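Local atomic coordinates of dihydrodipicolinate synthase (Bacteroides thetaiotaomicron, PDB entry 4XKY), a protein that probably condenses pyruvate with an aldehyde through a Schiff base, as a tetrameric dihydrodipicolinate synthase of lysine biosynthesis. Residues 20-25 against 63-68. Numbering follows the deposited sequence.
Sequences DVLDVE and IKNTCR
Leu22 and Asn65 meet through their first torsions: Leu22 turns CG away from its own backbone N (chi1 -172°), carrying CD2 toward the amide, while Asn65 holds CG anti to its carbonyl carbon (chi1 -77°), which lays the amide on the side of 20-25. The two side chains run antiparallel alongside one another, and CD2 of Leu22 stops 3.6 Å from ND2 of Asn65. Val24, in the first turn of the helix 24-36, comes in roughly perpendicular to the Asn65 side chain, its CG1 lying 3.7 Å from OD1 of Asn65. That methyl also reaches the guanidinium edge of Arg68, with CG1 of Val24 3.7 Å from NH2. Arg68 bends at chi3 and folds back over its own helix, where NH2 gives OD1 of Asn65 a nearly straight hydrogen bond of 2.8 Å. The bond uses a lone pair in the carbonyl plane, and OD1 also lies in the guanidinium plane. At the other end of the amide, ND2 donates to the backbone O of Glu61 one turn earlier, fixing the flip of the group. Replacing Asn65 by an alanine removes the whole amide, which would probably leave NH2 of Arg68 without its acceptor and open a gap beside Leu22 and Val24. The contact joins strand 21-22 and the start of helix 24-36 to helix 56-70, outside the TIM barrel and away from the predicted active site. Across the interface the chemistry is van der Waals: both methyls lie over one face of an amide already held by Arg68 and Glu61, and bring no polar partner of their own.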
# COMPACT_ATOMS: atom_id res chain seq x y z
N ASP A 20 19.32 -23.23 12.50
CA ASP A 20 20.64 -22.72 12.15
C ASP A 20 21.60 -23.83 11.76
O ASP A 20 22.80 -23.67 11.96
CB ASP A 20 21.25 -21.96 13.33
CG ASP A 20 22.23 -20.88 12.88
OD1 ASP A 20 22.09 -20.35 11.76
OD2 ASP A 20 23.12 -20.54 13.64
N VAL A 21 21.10 -24.94 11.21
CA VAL A 21 21.98 -26.08 10.86
C VAL A 21 21.64 -26.51 9.46
O VAL A 21 20.49 -26.83 9.18
CB VAL A 21 21.79 -27.33 11.78
CG1 VAL A 21 22.71 -28.50 11.36
CG2 VAL A 21 22.06 -26.98 13.23
N LEU A 22 22.64 -26.52 8.59
CA LEU A 22 22.47 -26.87 7.19
C LEU A 22 22.37 -28.40 7.02
O LEU A 22 23.15 -29.14 7.61
CB LEU A 22 23.67 -26.35 6.38
CG LEU A 22 23.61 -26.45 4.84
CD1 LEU A 22 22.59 -25.48 4.25
CD2 LEU A 22 24.98 -26.19 4.22
N ASP A 23 21.41 -28.85 6.21
CA ASP A 23 21.27 -30.27 5.81
C ASP A 23 22.16 -30.56 4.60
O ASP A 23 21.73 -30.47 3.44
CB ASP A 23 19.82 -30.60 5.46
CG ASP A 23 19.63 -32.02 4.90
OD1 ASP A 23 20.49 -32.91 5.10
OD2 ASP A 23 18.61 -32.24 4.23
N VAL A 24 23.41 -30.90 4.88
CA VAL A 24 24.39 -31.06 3.80
C VAL A 24 24.07 -32.24 2.90
O VAL A 24 24.19 -32.14 1.69
CB VAL A 24 25.82 -31.19 4.33
CG1 VAL A 24 26.78 -31.41 3.17
CG2 VAL A 24 26.21 -29.93 5.10
N GLU A 25 23.65 -33.35 3.48
CA GLU A 25 23.36 -34.52 2.69
C GLU A 25 22.17 -34.29 1.78
O GLU A 25 22.19 -34.71 0.64
CB GLU A 25 23.12 -35.73 3.60
CG GLU A 25 24.40 -36.09 4.36
CD GLU A 25 24.64 -37.57 4.50
OE1 GLU A 25 24.68 -38.05 5.66
OE2 GLU A 25 24.80 -38.26 3.46
N ILE A 63 26.44 -21.12 0.54
CA ILE A 63 27.29 -20.75 -0.58
C ILE A 63 28.47 -21.71 -0.74
O ILE A 63 28.70 -22.21 -1.84
CB ILE A 63 27.81 -19.32 -0.38
CG1 ILE A 63 26.65 -18.33 -0.55
CG2 ILE A 63 28.92 -18.97 -1.38
CD1 ILE A 63 26.96 -16.96 -0.00
N LYS A 64 29.21 -21.93 0.34
CA LYS A 64 30.39 -22.79 0.30
C LYS A 64 30.03 -24.21 -0.11
O LYS A 64 30.59 -24.73 -1.07
CB LYS A 64 31.10 -22.85 1.66
CG LYS A 64 31.71 -21.55 2.16
CD LYS A 64 32.70 -21.85 3.31
CE LYS A 64 32.73 -20.81 4.42
NZ LYS A 64 31.59 -20.96 5.37
N ASN A 65 29.10 -24.85 0.59
CA ASN A 65 28.70 -26.21 0.19
C ASN A 65 28.14 -26.29 -1.23
O ASN A 65 28.41 -27.26 -1.94
CB ASN A 65 27.69 -26.82 1.17
CG ASN A 65 28.35 -27.30 2.43
OD1 ASN A 65 28.82 -28.43 2.50
ND2 ASN A 65 28.44 -26.41 3.41
N THR A 66 27.34 -25.31 -1.66
CA THR A 66 26.78 -25.37 -3.02
C THR A 66 27.92 -25.35 -4.09
O THR A 66 27.91 -26.11 -5.05
CB THR A 66 25.74 -24.27 -3.27
OG1 THR A 66 24.62 -24.44 -2.39
CG2 THR A 66 25.24 -24.37 -4.69
N CYS A 67 28.89 -24.47 -3.92
CA CYS A 67 30.00 -24.40 -4.87
C CYS A 67 30.84 -25.68 -4.81
O CYS A 67 31.18 -26.21 -5.84
CB CYS A 67 30.88 -23.19 -4.63
SG CYS A 67 30.09 -21.60 -4.83
N ARG A 68 31.11 -26.18 -3.60
CA ARG A 68 31.87 -27.43 -3.45
C ARG A 68 31.19 -28.57 -4.19
O ARG A 68 31.82 -29.29 -4.97
CB ARG A 68 32.01 -27.82 -1.97
CG ARG A 68 32.68 -29.18 -1.76
CD ARG A 68 32.82 -29.62 -0.30
NE ARG A 68 31.52 -29.67 0.36
CZ ARG A 68 30.61 -30.64 0.20
NH1 ARG A 68 30.84 -31.69 -0.58
NH2 ARG A 68 29.47 -30.54 0.85